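Local structure of probable sulfate-binding lipoprotein SubI (Mycobacterium tuberculosis, 6DDN) at residues A[59-64]-A[234-239]; A[140-145]-A[256-261]; A[163-168]-A[230-235]. The protein probably binds sulfate outside the membrane, as an extracellular solute-binding lipoprotein that serves sulfate uptake. One frame throughout, in Å; residues are numbered along the deposited sequence.

Contact 1: residues A[59-64]-A[234-239]; sequences YAVPEP and ISYENE. With SO4 (sulfate ion), chain C.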
ATOM      1  N   TYR A  59      -8.230  -0.453  -1.337  1.00 56.31           N
ATOM      2  CA  TYR A  59      -7.841   0.452  -0.264  1.00 53.11           C
ATOM      3  C   TYR A  59      -7.769   1.890  -0.773  1.00 49.22           C
ATOM      4  O   TYR A  59      -8.356   2.214  -1.808  1.00 48.35           O
ATOM      5  CB  TYR A  59      -6.519   0.005   0.378  1.00 53.12           C
ATOM      6  CG  TYR A  59      -5.310  -0.069  -0.534  1.00 48.82           C
ATOM      7  CD1 TYR A  59      -5.213  -1.033  -1.529  1.00 47.60           C
ATOM      8  CD2 TYR A  59      -4.242   0.802  -0.365  1.00 50.97           C
ATOM      9  CE1 TYR A  59      -4.100  -1.108  -2.350  1.00 46.82           C
ATOM     10  CE2 TYR A  59      -3.128   0.732  -1.176  1.00 52.91           C
ATOM     11  CZ  TYR A  59      -3.061  -0.219  -2.169  1.00 47.58           C
ATOM     12  OH  TYR A  59      -1.945  -0.278  -2.975  1.00 46.12           O
ATOM     13  N   ALA A  60      -7.058   2.762  -0.056  1.00 48.92           N
ATOM     14  CA  ALA A  60      -7.263   4.197  -0.224  1.00 49.83           C
ATOM     15  C   ALA A  60      -6.487   4.812  -1.383  1.00 48.15           C
ATOM     16  O   ALA A  60      -6.879   5.881  -1.863  1.00 48.62           O
ATOM     17  CB  ALA A  60      -6.896   4.933   1.066  1.00 50.54           C
ATOM     18  N   VAL A  61      -5.402   4.195  -1.839  1.00 48.33           N
ATOM     19  CA  VAL A  61      -4.532   4.871  -2.802  1.00 49.93           C
ATOM     20  C   VAL A  61      -4.246   4.146  -4.120  1.00 50.51           C
ATOM     21  O   VAL A  61      -3.470   4.690  -4.919  1.00 49.71           O
ATOM     22  CB  VAL A  61      -3.188   5.221  -2.138  1.00 51.27           C
ATOM     23  CG1 VAL A  61      -3.401   6.018  -0.852  1.00 51.42           C
ATOM     24  CG2 VAL A  61      -2.396   3.961  -1.866  1.00 48.83           C
ATOM     25  N   PRO A  62      -4.803   2.969  -4.439  1.00 54.44           N
ATOM     26  CA  PRO A  62      -4.371   2.295  -5.672  1.00 50.79           C
ATOM     27  C   PRO A  62      -5.086   2.761  -6.931  1.00 46.41           C
ATOM     28  O   PRO A  62      -4.835   2.199  -8.004  1.00 43.43           O
ATOM     29  CB  PRO A  62      -4.693   0.828  -5.374  1.00 49.98           C
ATOM     30  CG  PRO A  62      -5.955   0.914  -4.617  1.00 50.84           C
ATOM     31  CD  PRO A  62      -5.874   2.185  -3.790  1.00 53.92           C
ATOM     32  N   GLU A  63      -5.950   3.770  -6.838  1.00 53.72           N
ATOM     33  CA  GLU A  63      -6.744   4.196  -7.989  1.00 53.46           C
ATOM     34  C   GLU A  63      -5.929   4.558  -9.228  1.00 54.74           C
ATOM     35  O   GLU A  63      -6.355   4.184 -10.334  1.00 53.83           O
ATOM     36  CB  GLU A  63      -7.643   5.376  -7.589  1.00 51.16           C
ATOM     37  CG  GLU A  63      -8.579   5.858  -8.691  1.00 50.46           C
ATOM     38  CD  GLU A  63      -7.944   6.903  -9.588  1.00 53.44           C
ATOM     39  OE1 GLU A  63      -6.881   7.441  -9.211  1.00 60.58           O
ATOM     40  OE2 GLU A  63      -8.497   7.183 -10.670  1.00 57.34           O
ATOM     41  N   PRO A  64      -4.803   5.282  -9.141  1.00 50.99           N
ATOM     42  CA  PRO A  64      -4.073   5.629 -10.374  1.00 47.36           C
ATOM     43  C   PRO A  64      -3.690   4.430 -11.221  1.00 50.08           C
ATOM     44  O   PRO A  64      -3.639   4.546 -12.452  1.00 53.99           O
ATOM     45  CB  PRO A  64      -2.834   6.362  -9.845  1.00 43.29           C
ATOM     46  CG  PRO A  64      -3.302   6.974  -8.578  1.00 44.19           C
ATOM     47  CD  PRO A  64      -4.208   5.947  -7.966  1.00 43.62           C
ATOM     48  N   ILE A 234       4.579  10.317   5.804  1.00 59.34           N
ATOM     49  CA  ILE A 234       4.984   8.956   5.472  1.00 55.12           C
ATOM     50  C   ILE A 234       3.892   8.329   4.618  1.00 57.79           C
ATOM     51  O   ILE A 234       2.717   8.321   5.001  1.00 64.16           O
ATOM     52  CB  ILE A 234       5.242   8.135   6.743  1.00 58.97           C
ATOM     53  CG1 ILE A 234       5.877   9.003   7.828  1.00 60.46           C
ATOM     54  CG2 ILE A 234       6.143   6.960   6.435  1.00 57.65           C
ATOM     55  CD1 ILE A 234       6.309   8.219   9.052  1.00 64.42           C
ATOM     56  N   SER A 235       4.272   7.809   3.454  1.00 54.70           N
ATOM     57  CA  SER A 235       3.283   7.392   2.470  1.00 52.20           C
ATOM     58  C   SER A 235       3.903   6.364   1.536  1.00 50.24           C
ATOM     59  O   SER A 235       5.103   6.087   1.590  1.00 53.41           O
ATOM     60  CB  SER A 235       2.760   8.597   1.682  1.00 50.59           C
ATOM     61  OG  SER A 235       1.736   8.215   0.782  1.00 51.74           O
ATOM     62  N   TYR A 236       3.058   5.795   0.679  1.00 50.91           N
ATOM     63  CA  TYR A 236       3.545   4.931  -0.385  1.00 49.52           C
ATOM     64  C   TYR A 236       4.336   5.748  -1.399  1.00 45.33           C
ATOM     65  O   TYR A 236       4.073   6.933  -1.618  1.00 43.91           O
ATOM     66  CB  TYR A 236       2.393   4.232  -1.114  1.00 51.66           C
ATOM     67  CG  TYR A 236       1.342   3.565  -0.253  1.00 56.32           C
ATOM     68  CD1 TYR A 236       0.342   4.306   0.360  1.00 58.05           C
ATOM     69  CD2 TYR A 236       1.323   2.186  -0.096  1.00 60.20           C
ATOM     70  CE1 TYR A 236      -0.629   3.696   1.130  1.00 62.77           C
ATOM     71  CE2 TYR A 236       0.356   1.566   0.672  1.00 67.53           C
ATOM     72  CZ  TYR A 236      -0.618   2.327   1.282  1.00 65.95           C
ATOM     73  OH  TYR A 236      -1.584   1.714   2.046  1.00 71.22           O
ATOM     74  N   GLU A 237       5.309   5.094  -2.032  1.00 48.33           N
ATOM     75  CA  GLU A 237       6.003   5.723  -3.149  1.00 47.66           C
ATOM     76  C   GLU A 237       5.055   5.974  -4.315  1.00 46.99           C
ATOM     77  O   GLU A 237       5.205   6.968  -5.035  1.00 47.16           O
ATOM     78  CB  GLU A 237       7.179   4.849  -3.586  1.00 54.69           C
ATOM     79  CG  GLU A 237       8.100   5.480  -4.610  1.00 53.06           C
ATOM     80  CD  GLU A 237       8.967   4.448  -5.307  1.00 56.46           C
ATOM     81  OE1 GLU A 237       8.471   3.330  -5.565  1.00 56.85           O
ATOM     82  OE2 GLU A 237      10.144   4.753  -5.592  1.00 57.67           O
ATOM     83  N   ASN A 238       4.072   5.093  -4.514  1.00 46.55           N
ATOM     84  CA  ASN A 238       3.097   5.321  -5.574  1.00 46.70           C
ATOM     85  C   ASN A 238       2.225   6.531  -5.267  1.00 45.03           C
ATOM     86  O   ASN A 238       1.853   7.281  -6.176  1.00 45.42           O
ATOM     87  CB  ASN A 238       2.237   4.075  -5.783  1.00 48.18           C
ATOM     88  CG  ASN A 238       1.639   3.549  -4.491  1.00 50.27           C
ATOM     89  OD1 ASN A 238       2.131   2.580  -3.917  1.00 52.04           O
ATOM     90  ND2 ASN A 238       0.557   4.175  -4.040  1.00 51.49           N
ATOM     91  N   GLU A 239       1.898   6.741  -3.990  1.00 48.87           N
ATOM     92  CA  GLU A 239       1.064   7.880  -3.626  1.00 53.86           C
ATOM     93  C   GLU A 239       1.828   9.189  -3.769  1.00 57.95           C
ATOM     94  O   GLU A 239       1.250  10.212  -4.154  1.00 64.39           O
ATOM     95  CB  GLU A 239       0.532   7.711  -2.203  1.00 54.60           C
ATOM     96  CG  GLU A 239      -0.305   8.884  -1.700  1.00 56.35           C
ATOM     97  CD  GLU A 239      -1.748   8.842  -2.177  1.00 57.19           C
ATOM     98  OE1 GLU A 239      -2.625   9.350  -1.446  1.00 58.68           O
ATOM     99  OE2 GLU A 239      -2.011   8.309  -3.277  1.00 54.04           O
TER
HETATM  100  S   SO4 C 401      -4.750   2.727   3.249  1.00 49.61           S
HETATM  101  O1  SO4 C 401      -6.033   2.281   2.712  1.00 48.23           O
HETATM  102  O2  SO4 C 401      -3.919   3.226   2.156  1.00 48.53           O
HETATM  103  O3  SO4 C 401      -4.961   3.795   4.220  1.00 48.17           O
HETATM  104  O4  SO4 C 401      -4.085   1.605   3.902  1.00 48.78           O
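Val-61 and Glu-239 mark the closest approach of the two backbones, with Val-61 CA 6.4 Å from Glu-239 CA, where the loop leading into helix 63-74 faces the junction of strand 232-236 and helix 237-245. No direct hydrogen bond joins the two segments. Val-61 carries most of the packing, and its two methyls go separate ways. CG2 lies over one face of the Tyr-236 ring, offset toward the rim. This is a CH-pi contact, with Val-61 CG2 3.8 Å from the Tyr-236 ring centroid. Asn-238 ND2 touches the same methyl. Val-61 CG1 rests on the Glu-239 carboxylate, 3.5 Å from Glu-239 OE1. A bend in the Glu-239 chain (chi2 82°) brings the carboxylate there. Arg-219 forms a salt bridge with OE2, and Thr-222 is hydrogen-bonded to OE1. The rings of Tyr-59 and Tyr-236 meet with their planes at 45°. Each segment also gives a hydrogen bond to a bound sulfate ion. Ala-60 N reaches sulfate O1 at 3.0 Å, and Tyr-236 OH reaches sulfate O2 at 2.8 Å. Tyr-236 OH is also hydrogen-bonded to Ser-110. Ser-175, Ser-177 and Gly-218 add further bonds to the ion. The direct contact is thus mostly van der Waals packing, while uncharged donors on both segments grip the anion between them. This is consistent with the ligand site of a sulfate-binding protein.

Contact 2: residues A[140-145]-A[256-261]; sequences SVVTFV and PQTFKI. With SO4 (sulfate ion), chain G.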
ATOM      1  N   SER A 140       5.079  -1.394  -3.377  1.00 36.49           N
ATOM      2  CA  SER A 140       5.734  -0.095  -3.302  1.00 46.56           C
ATOM      3  C   SER A 140       6.780  -0.147  -2.196  1.00 49.99           C
ATOM      4  O   SER A 140       7.139  -1.223  -1.707  1.00 53.65           O
ATOM      5  CB  SER A 140       4.708   1.019  -3.063  1.00 46.83           C
ATOM      6  OG  SER A 140       5.277   2.298  -3.277  1.00 46.84           O
ATOM      7  N   VAL A 141       7.277   1.025  -1.806  1.00 47.02           N
ATOM      8  CA  VAL A 141       8.160   1.165  -0.657  1.00 44.01           C
ATOM      9  C   VAL A 141       7.694   2.363   0.157  1.00 42.89           C
ATOM     10  O   VAL A 141       7.060   3.285  -0.364  1.00 40.80           O
ATOM     11  CB  VAL A 141       9.640   1.339  -1.062  1.00 38.28           C
ATOM     12  CG1 VAL A 141      10.174   0.071  -1.698  1.00 36.78           C
ATOM     13  CG2 VAL A 141       9.793   2.522  -2.007  1.00 36.65           C
ATOM     14  N   VAL A 142       8.011   2.341   1.449  1.00 43.03           N
ATOM     15  CA  VAL A 142       7.713   3.480   2.304  1.00 44.01           C
ATOM     16  C   VAL A 142       8.640   4.632   1.944  1.00 44.96           C
ATOM     17  O   VAL A 142       9.850   4.447   1.758  1.00 41.78           O
ATOM     18  CB  VAL A 142       7.849   3.083   3.783  1.00 44.31           C
ATOM     19  CG1 VAL A 142       7.595   4.277   4.675  1.00 40.33           C
ATOM     20  CG2 VAL A 142       6.891   1.950   4.115  1.00 48.61           C
ATOM     21  N   THR A 143       8.075   5.833   1.836  1.00 46.26           N
ATOM     22  CA  THR A 143       8.840   7.010   1.460  1.00 44.99           C
ATOM     23  C   THR A 143       8.374   8.206   2.278  1.00 44.77           C
ATOM     24  O   THR A 143       7.285   8.204   2.857  1.00 43.62           O
ATOM     25  CB  THR A 143       8.707   7.311  -0.038  1.00 46.50           C
ATOM     26  OG1 THR A 143       9.597   8.373  -0.399  1.00 53.34           O
ATOM     27  CG2 THR A 143       7.281   7.714  -0.372  1.00 43.26           C
ATOM     28  N   PHE A 144       9.224   9.232   2.326  1.00 47.23           N
ATOM     29  CA  PHE A 144       8.891  10.501   2.965  1.00 44.35           C
ATOM     30  C   PHE A 144       8.326  11.437   1.907  1.00 48.98           C
ATOM     31  O   PHE A 144       9.057  11.881   1.019  1.00 51.15           O
ATOM     32  CB  PHE A 144      10.118  11.145   3.605  1.00 38.57           C
ATOM     33  CG  PHE A 144      10.735  10.348   4.716  1.00 37.89           C
ATOM     34  CD1 PHE A 144       9.960   9.555   5.540  1.00 40.68           C
ATOM     35  CD2 PHE A 144      12.100  10.418   4.949  1.00 43.07           C
ATOM     36  CE1 PHE A 144      10.538   8.833   6.568  1.00 47.83           C
ATOM     37  CE2 PHE A 144      12.684   9.698   5.973  1.00 48.12           C
ATOM     38  CZ  PHE A 144      11.902   8.903   6.785  1.00 50.08           C
ATOM     39  N   VAL A 145       7.042  11.753   1.996  1.00 50.69           N
ATOM     40  CA  VAL A 145       6.524  12.862   1.205  1.00 44.96           C
ATOM     41  C   VAL A 145       6.931  14.156   1.886  1.00 42.73           C
ATOM     42  O   VAL A 145       6.813  14.305   3.109  1.00 38.67           O
ATOM     43  CB  VAL A 145       5.001  12.770   1.022  1.00 39.94           C
ATOM     44  CG1 VAL A 145       4.514  13.930   0.169  1.00 37.88           C
ATOM     45  CG2 VAL A 145       4.634  11.462   0.363  1.00 41.51           C
ATOM     46  N   PRO A 256      17.296   5.815   3.646  1.00 42.69           N
ATOM     47  CA  PRO A 256      18.218   4.741   3.233  1.00 45.33           C
ATOM     48  C   PRO A 256      17.705   3.351   3.566  1.00 45.97           C
ATOM     49  O   PRO A 256      17.850   2.430   2.753  1.00 48.97           O
ATOM     50  CB  PRO A 256      19.504   5.079   3.999  1.00 45.43           C
ATOM     51  CG  PRO A 256      19.425   6.551   4.226  1.00 46.06           C
ATOM     52  CD  PRO A 256      17.972   6.849   4.447  1.00 43.33           C
ATOM     53  N   GLN A 257      17.100   3.177   4.735  1.00 42.74           N
ATOM     54  CA  GLN A 257      16.394   1.953   5.079  1.00 41.47           C
ATOM     55  C   GLN A 257      14.898   2.211   4.974  1.00 46.13           C
ATOM     56  O   GLN A 257      14.388   3.173   5.558  1.00 53.26           O
ATOM     57  CB  GLN A 257      16.750   1.475   6.487  1.00 42.84           C
ATOM     58  CG  GLN A 257      18.236   1.283   6.736  1.00 53.63           C
ATOM     59  CD  GLN A 257      18.511   0.463   7.982  1.00 67.04           C
ATOM     60  OE1 GLN A 257      18.002  -0.647   8.133  1.00 69.59           O
ATOM     61  NE2 GLN A 257      19.314   1.011   8.887  1.00 74.03           N
ATOM     62  N   THR A 258      14.203   1.365   4.219  1.00 46.23           N
ATOM     63  CA  THR A 258      12.761   1.468   4.073  1.00 43.77           C
ATOM     64  C   THR A 258      12.173   0.066   4.028  1.00 45.34           C
ATOM     65  O   THR A 258      12.896  -0.935   3.994  1.00 44.46           O
ATOM     66  CB  THR A 258      12.372   2.263   2.822  1.00 44.68           C
ATOM     67  OG1 THR A 258      10.978   2.592   2.877  1.00 50.86           O
ATOM     68  CG2 THR A 258      12.643   1.452   1.568  1.00 41.14           C
ATOM     69  N   PHE A 259      10.843  -0.001   4.033  1.00 43.22           N
ATOM     70  CA  PHE A 259      10.120  -1.262   4.078  1.00 45.01           C
ATOM     71  C   PHE A 259       9.490  -1.568   2.728  1.00 44.36           C
ATOM     72  O   PHE A 259       9.039  -0.661   2.020  1.00 39.33           O
ATOM     73  CB  PHE A 259       9.036  -1.238   5.157  1.00 49.21           C
ATOM     74  CG  PHE A 259       8.780  -2.577   5.778  1.00 54.37           C
ATOM     75  CD1 PHE A 259       9.558  -3.022   6.833  1.00 54.99           C
ATOM     76  CD2 PHE A 259       7.770  -3.396   5.301  1.00 54.93           C
ATOM     77  CE1 PHE A 259       9.334  -4.256   7.405  1.00 57.98           C
ATOM     78  CE2 PHE A 259       7.539  -4.633   5.868  1.00 58.34           C
ATOM     79  CZ  PHE A 259       8.322  -5.064   6.923  1.00 61.71           C
ATOM     80  N   LYS A 260       9.458  -2.851   2.380  1.00 48.81           N
ATOM     81  CA  LYS A 260       8.870  -3.291   1.121  1.00 50.29           C
ATOM     82  C   LYS A 260       7.363  -3.432   1.288  1.00 51.73           C
ATOM     83  O   LYS A 260       6.893  -4.262   2.074  1.00 55.30           O
ATOM     84  CB  LYS A 260       9.489  -4.614   0.675  1.00 52.05           C
ATOM     85  CG  LYS A 260       8.997  -5.103  -0.679  1.00 50.03           C
ATOM     86  CD  LYS A 260       9.162  -6.608  -0.810  1.00 52.25           C
ATOM     87  CE  LYS A 260       9.207  -7.035  -2.268  1.00 59.52           C
ATOM     88  NZ  LYS A 260       9.542  -8.482  -2.414  1.00 71.21           N
ATOM     89  N   ILE A 261       6.610  -2.623   0.553  1.00 52.60           N
ATOM     90  CA  ILE A 261       5.155  -2.663   0.591  1.00 49.30           C
ATOM     91  C   ILE A 261       4.670  -3.674  -0.438  1.00 51.12           C
ATOM     92  O   ILE A 261       5.079  -3.632  -1.604  1.00 49.65           O
ATOM     93  CB  ILE A 261       4.561  -1.272   0.322  1.00 40.61           C
ATOM     94  CG1 ILE A 261       5.042  -0.280   1.382  1.00 33.14           C
ATOM     95  CG2 ILE A 261       3.040  -1.335   0.274  1.00 41.61           C
ATOM     96  CD1 ILE A 261       4.386   1.083   1.289  1.00 33.08           C
TER
HETATM   97  S   SO4 G 405      17.751   5.264   8.033  1.00121.53           S
HETATM   98  O1  SO4 G 405      16.697   4.410   7.505  1.00122.34           O
HETATM   99  O2  SO4 G 405      17.265   6.635   8.067  1.00117.23           O
HETATM  100  O3  SO4 G 405      18.104   4.844   9.386  1.00125.12           O
HETATM  101  O4  SO4 G 405      18.920   5.167   7.164  1.00123.59           O
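Ile-261, Val-142 and Ser-140 dominate the pairing of strands 138-147 and 257-267, antiparallel neighbours in the mixed sheet of this periplasmic-binding-protein fold. Ser-140 and Ile-261 form a hydrogen-bonded pair. Ser-140 N bonds to Ile-261 O at 2.9 Å, and Ile-261 N returns to Ser-140 O at 2.7 Å. Val-141 and Lys-260 follow as a non-hydrogen-bonded pair. Val-142 N then bonds to Phe-259 O at 3.2 Å. The Ile-261 side chain leans over the opposite strand, with CG1 anti to its own carbonyl carbon (chi1 -60°). Its tip, Ile-261 CD1, lies 3.7 Å from Val-141 C. Ile-261 CD1 also meets Val-142 CG2 at 3.9 Å, the two side chains crossing at about a right angle. Trp-180 of helix 177-190 packs on both Val-142 and Ile-261, joining the sheet to that helix. Ser-140 OG turns to another partner, Asn-238 N in helix 237-245. At the start of strand 257-267 a second sulfate, probably from the crystallisation liquor, is held by Trp-157 N and by Gln-257 N, which lies 3.1 Å from sulfate O1.

Contact 3: residues A[163-168]-A[230-235]; sequences PGIEVI and GDVLIS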
ATOM      1  N   PRO A 163      13.429  18.554  16.500  1.00 54.00           N
ATOM      2  CA  PRO A 163      12.488  19.423  17.219  1.00 53.86           C
ATOM      3  C   PRO A 163      11.563  20.163  16.266  1.00 54.71           C
ATOM      4  O   PRO A 163      12.008  20.817  15.320  1.00 56.20           O
ATOM      5  CB  PRO A 163      13.406  20.392  17.974  1.00 58.14           C
ATOM      6  CG  PRO A 163      14.716  19.692  18.069  1.00 61.03           C
ATOM      7  CD  PRO A 163      14.832  18.845  16.843  1.00 56.75           C
ATOM      8  N   GLY A 164      10.261  20.054  16.525  1.00 53.57           N
ATOM      9  CA  GLY A 164       9.267  20.786  15.773  1.00 52.69           C
ATOM     10  C   GLY A 164       8.783  20.122  14.503  1.00 51.70           C
ATOM     11  O   GLY A 164       7.878  20.659  13.852  1.00 58.32           O
ATOM     12  N   ILE A 165       9.351  18.983  14.124  1.00 48.22           N
ATOM     13  CA  ILE A 165       8.923  18.281  12.919  1.00 48.13           C
ATOM     14  C   ILE A 165       7.660  17.493  13.242  1.00 51.38           C
ATOM     15  O   ILE A 165       7.662  16.633  14.129  1.00 50.41           O
ATOM     16  CB  ILE A 165      10.031  17.357  12.392  1.00 43.62           C
ATOM     17  CG1 ILE A 165      11.209  18.177  11.864  1.00 43.85           C
ATOM     18  CG2 ILE A 165       9.492  16.442  11.303  1.00 42.88           C
ATOM     19  CD1 ILE A 165      10.833  19.142  10.767  1.00 46.81           C
ATOM     20  N   GLU A 166       6.574  17.794  12.533  1.00 50.70           N
ATOM     21  CA  GLU A 166       5.338  17.037  12.661  1.00 50.02           C
ATOM     22  C   GLU A 166       5.247  16.026  11.531  1.00 49.23           C
ATOM     23  O   GLU A 166       5.381  16.383  10.356  1.00 46.30           O
ATOM     24  CB  GLU A 166       4.101  17.938  12.640  1.00 52.74           C
ATOM     25  CG  GLU A 166       2.812  17.124  12.692  1.00 52.56           C
ATOM     26  CD  GLU A 166       1.566  17.943  12.446  1.00 59.04           C
ATOM     27  OE1 GLU A 166       1.686  19.141  12.108  1.00 60.08           O
ATOM     28  OE2 GLU A 166       0.459  17.382  12.593  1.00 62.44           O
ATOM     29  N   VAL A 167       5.012  14.771  11.894  1.00 50.09           N
ATOM     30  CA  VAL A 167       4.877  13.683  10.938  1.00 49.72           C
ATOM     31  C   VAL A 167       3.396  13.431  10.703  1.00 46.60           C
ATOM     32  O   VAL A 167       2.612  13.343  11.658  1.00 45.51           O
ATOM     33  CB  VAL A 167       5.577  12.411  11.444  1.00 49.39           C
ATOM     34  CG1 VAL A 167       5.200  11.220  10.581  1.00 46.60           C
ATOM     35  CG2 VAL A 167       7.084  12.615  11.469  1.00 48.41           C
ATOM     36  N   ILE A 168       3.008  13.329   9.436  1.00 43.43           N
ATOM     37  CA  ILE A 168       1.653  12.961   9.054  1.00 44.94           C
ATOM     38  C   ILE A 168       1.657  11.487   8.682  1.00 48.09           C
ATOM     39  O   ILE A 168       2.373  11.072   7.761  1.00 50.37           O
ATOM     40  CB  ILE A 168       1.138  13.824   7.893  1.00 47.30           C
ATOM     41  CG1 ILE A 168       1.259  15.308   8.239  1.00 47.74           C
ATOM     42  CG2 ILE A 168      -0.303  13.472   7.568  1.00 48.50           C
ATOM     43  CD1 ILE A 168       0.556  15.693   9.522  1.00 50.66           C
ATOM     44  N   GLY A 230       1.581  19.421   8.776  1.00 52.86           N
ATOM     45  CA  GLY A 230       2.722  18.543   8.922  1.00 52.51           C
ATOM     46  C   GLY A 230       3.869  18.892   7.987  1.00 48.65           C
ATOM     47  O   GLY A 230       3.696  19.493   6.928  1.00 46.53           O
ATOM     48  N   ASP A 231       5.070  18.486   8.399  1.00 51.36           N
ATOM     49  CA  ASP A 231       6.290  18.745   7.642  1.00 48.68           C
ATOM     50  C   ASP A 231       6.726  17.575   6.776  1.00 47.66           C
ATOM     51  O   ASP A 231       7.389  17.787   5.756  1.00 53.74           O
ATOM     52  CB  ASP A 231       7.432  19.113   8.593  1.00 49.30           C
ATOM     53  CG  ASP A 231       7.054  20.224   9.546  1.00 56.79           C
ATOM     54  OD1 ASP A 231       7.057  19.987  10.773  1.00 60.72           O
ATOM     55  OD2 ASP A 231       6.741  21.332   9.064  1.00 59.46           O
ATOM     56  N   VAL A 232       6.376  16.349   7.152  1.00 60.16           N
ATOM     57  CA  VAL A 232       6.717  15.165   6.374  1.00 56.53           C
ATOM     58  C   VAL A 232       5.572  14.170   6.496  1.00 60.29           C
ATOM     59  O   VAL A 232       5.076  13.916   7.599  1.00 70.30           O
ATOM     60  CB  VAL A 232       8.046  14.534   6.838  1.00 56.25           C
ATOM     61  CG1 VAL A 232       8.076  14.408   8.352  1.00 61.44           C
ATOM     62  CG2 VAL A 232       8.263  13.181   6.173  1.00 50.49           C
ATOM     63  N   LEU A 233       5.141  13.627   5.364  1.00 56.30           N
ATOM     64  CA  LEU A 233       4.073  12.639   5.313  1.00 60.39           C
ATOM     65  C   LEU A 233       4.669  11.298   4.911  1.00 56.74           C
ATOM     66  O   LEU A 233       5.216  11.162   3.810  1.00 50.13           O
ATOM     67  CB  LEU A 233       2.984  13.065   4.326  1.00 62.12           C
ATOM     68  CG  LEU A 233       2.131  11.949   3.716  1.00 60.44           C
ATOM     69  CD1 LEU A 233       1.112  11.444   4.723  1.00 61.13           C
ATOM     70  CD2 LEU A 233       1.449  12.420   2.442  1.00 55.07           C
ATOM     71  N   ILE A 234       4.579  10.317   5.804  1.00 59.34           N
ATOM     72  CA  ILE A 234       4.984   8.956   5.472  1.00 55.12           C
ATOM     73  C   ILE A 234       3.892   8.329   4.618  1.00 57.79           C
ATOM     74  O   ILE A 234       2.717   8.321   5.001  1.00 64.16           O
ATOM     75  CB  ILE A 234       5.242   8.135   6.743  1.00 58.97           C
ATOM     76  CG1 ILE A 234       5.877   9.003   7.828  1.00 60.46           C
ATOM     77  CG2 ILE A 234       6.143   6.960   6.435  1.00 57.65           C
ATOM     78  CD1 ILE A 234       6.309   8.219   9.052  1.00 64.42           C
ATOM     79  N   SER A 235       4.272   7.809   3.454  1.00 54.70           N
ATOM     80  CA  SER A 235       3.283   7.392   2.470  1.00 52.20           C
ATOM     81  C   SER A 235       3.903   6.364   1.536  1.00 50.24           C
ATOM     82  O   SER A 235       5.103   6.087   1.590  1.00 53.41           O
ATOM     83  CB  SER A 235       2.760   8.597   1.682  1.00 50.59           C
ATOM     84  OG  SER A 235       1.736   8.215   0.782  1.00 51.74           O
TER
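Val-167 pairs with Val-232, and Ile-168 with Leu-233, in a short parallel bridge between strands 167-168 and 232-236. Ile-168 N bonds to Val-232 O at 2.8 Å. Ile-168 O in turn accepts Ile-234 N at 3.0 Å. Before the strands begin, a side chain takes over part of the pairing. Asp-231 OD1 accepts the Glu-166 N-H, with Glu-166 N at 2.9 Å on the anti side of the carboxylate, tilted 21° out of its plane. Glu-166 O receives Asp-231 N at 2.9 Å, and also Val-232 N in a weak bond. Asp-231 therefore holds both polar backbone atoms of Glu-166, its N-H through the carboxylate and its O through the Asp-231 N-H.

Ile-168 can be followed outward. Its CB sits near Val-232 O and Leu-233 CD1. From there Ile-168 CG2 branches to Leu-233 CD1, at 3.8 Å. The other branch takes CG1 anti to the carbonyl carbon (chi1 -54°), toward Gly-230, and Ile-168 CG1 lies 3.6 Å from Gly-230 CA. The tip, CD1, rests on the same CA and also approaches Gly-230 N. Gly-230 has no side chain, and this lets the isoleucine lie directly on its backbone.

On the other face of the sheet, Val-167 and Val-232 lie side by side, pointing the same way. Val-167 CG1 also touches Ile-234 CD1, at 3.5 Å. Ile-165 CG2 packs against Val-232 CG1 from the segment's loop end.

The chain between the two strands passes through helices 177-190, 196-210 and 218-227, so a crossover of three helices links the two parallel strands. Helix 218-227 lies against Ile-168 and Leu-233 through Val-224, Ala-221 and Phe-225, while strand 138-147 flanks strand 232-236 on its other edge.

Contacts 1 and 3 use the same strand, 232-236, and share Ile-234 and Ser-235. Contact 2 adds strand 138-147, which is the antiparallel neighbour of that strand, so all three reach one sheet. The centre of contact 1 lies about 6 Å from the centre of the chain, that of contact 2 about 10 Å. The centre of contact 3 lies about 19 Å from it, and although most of this contact is buried, its loop ends reach the surface. Their chemistry differs accordingly. Contacts 2 and 3 are built mainly on backbone bonds, antiparallel and parallel respectively, and contact 3 adds a carboxylate that takes up a backbone N-H. Contact 1 has no direct bond between its segments and is bridged by an anion.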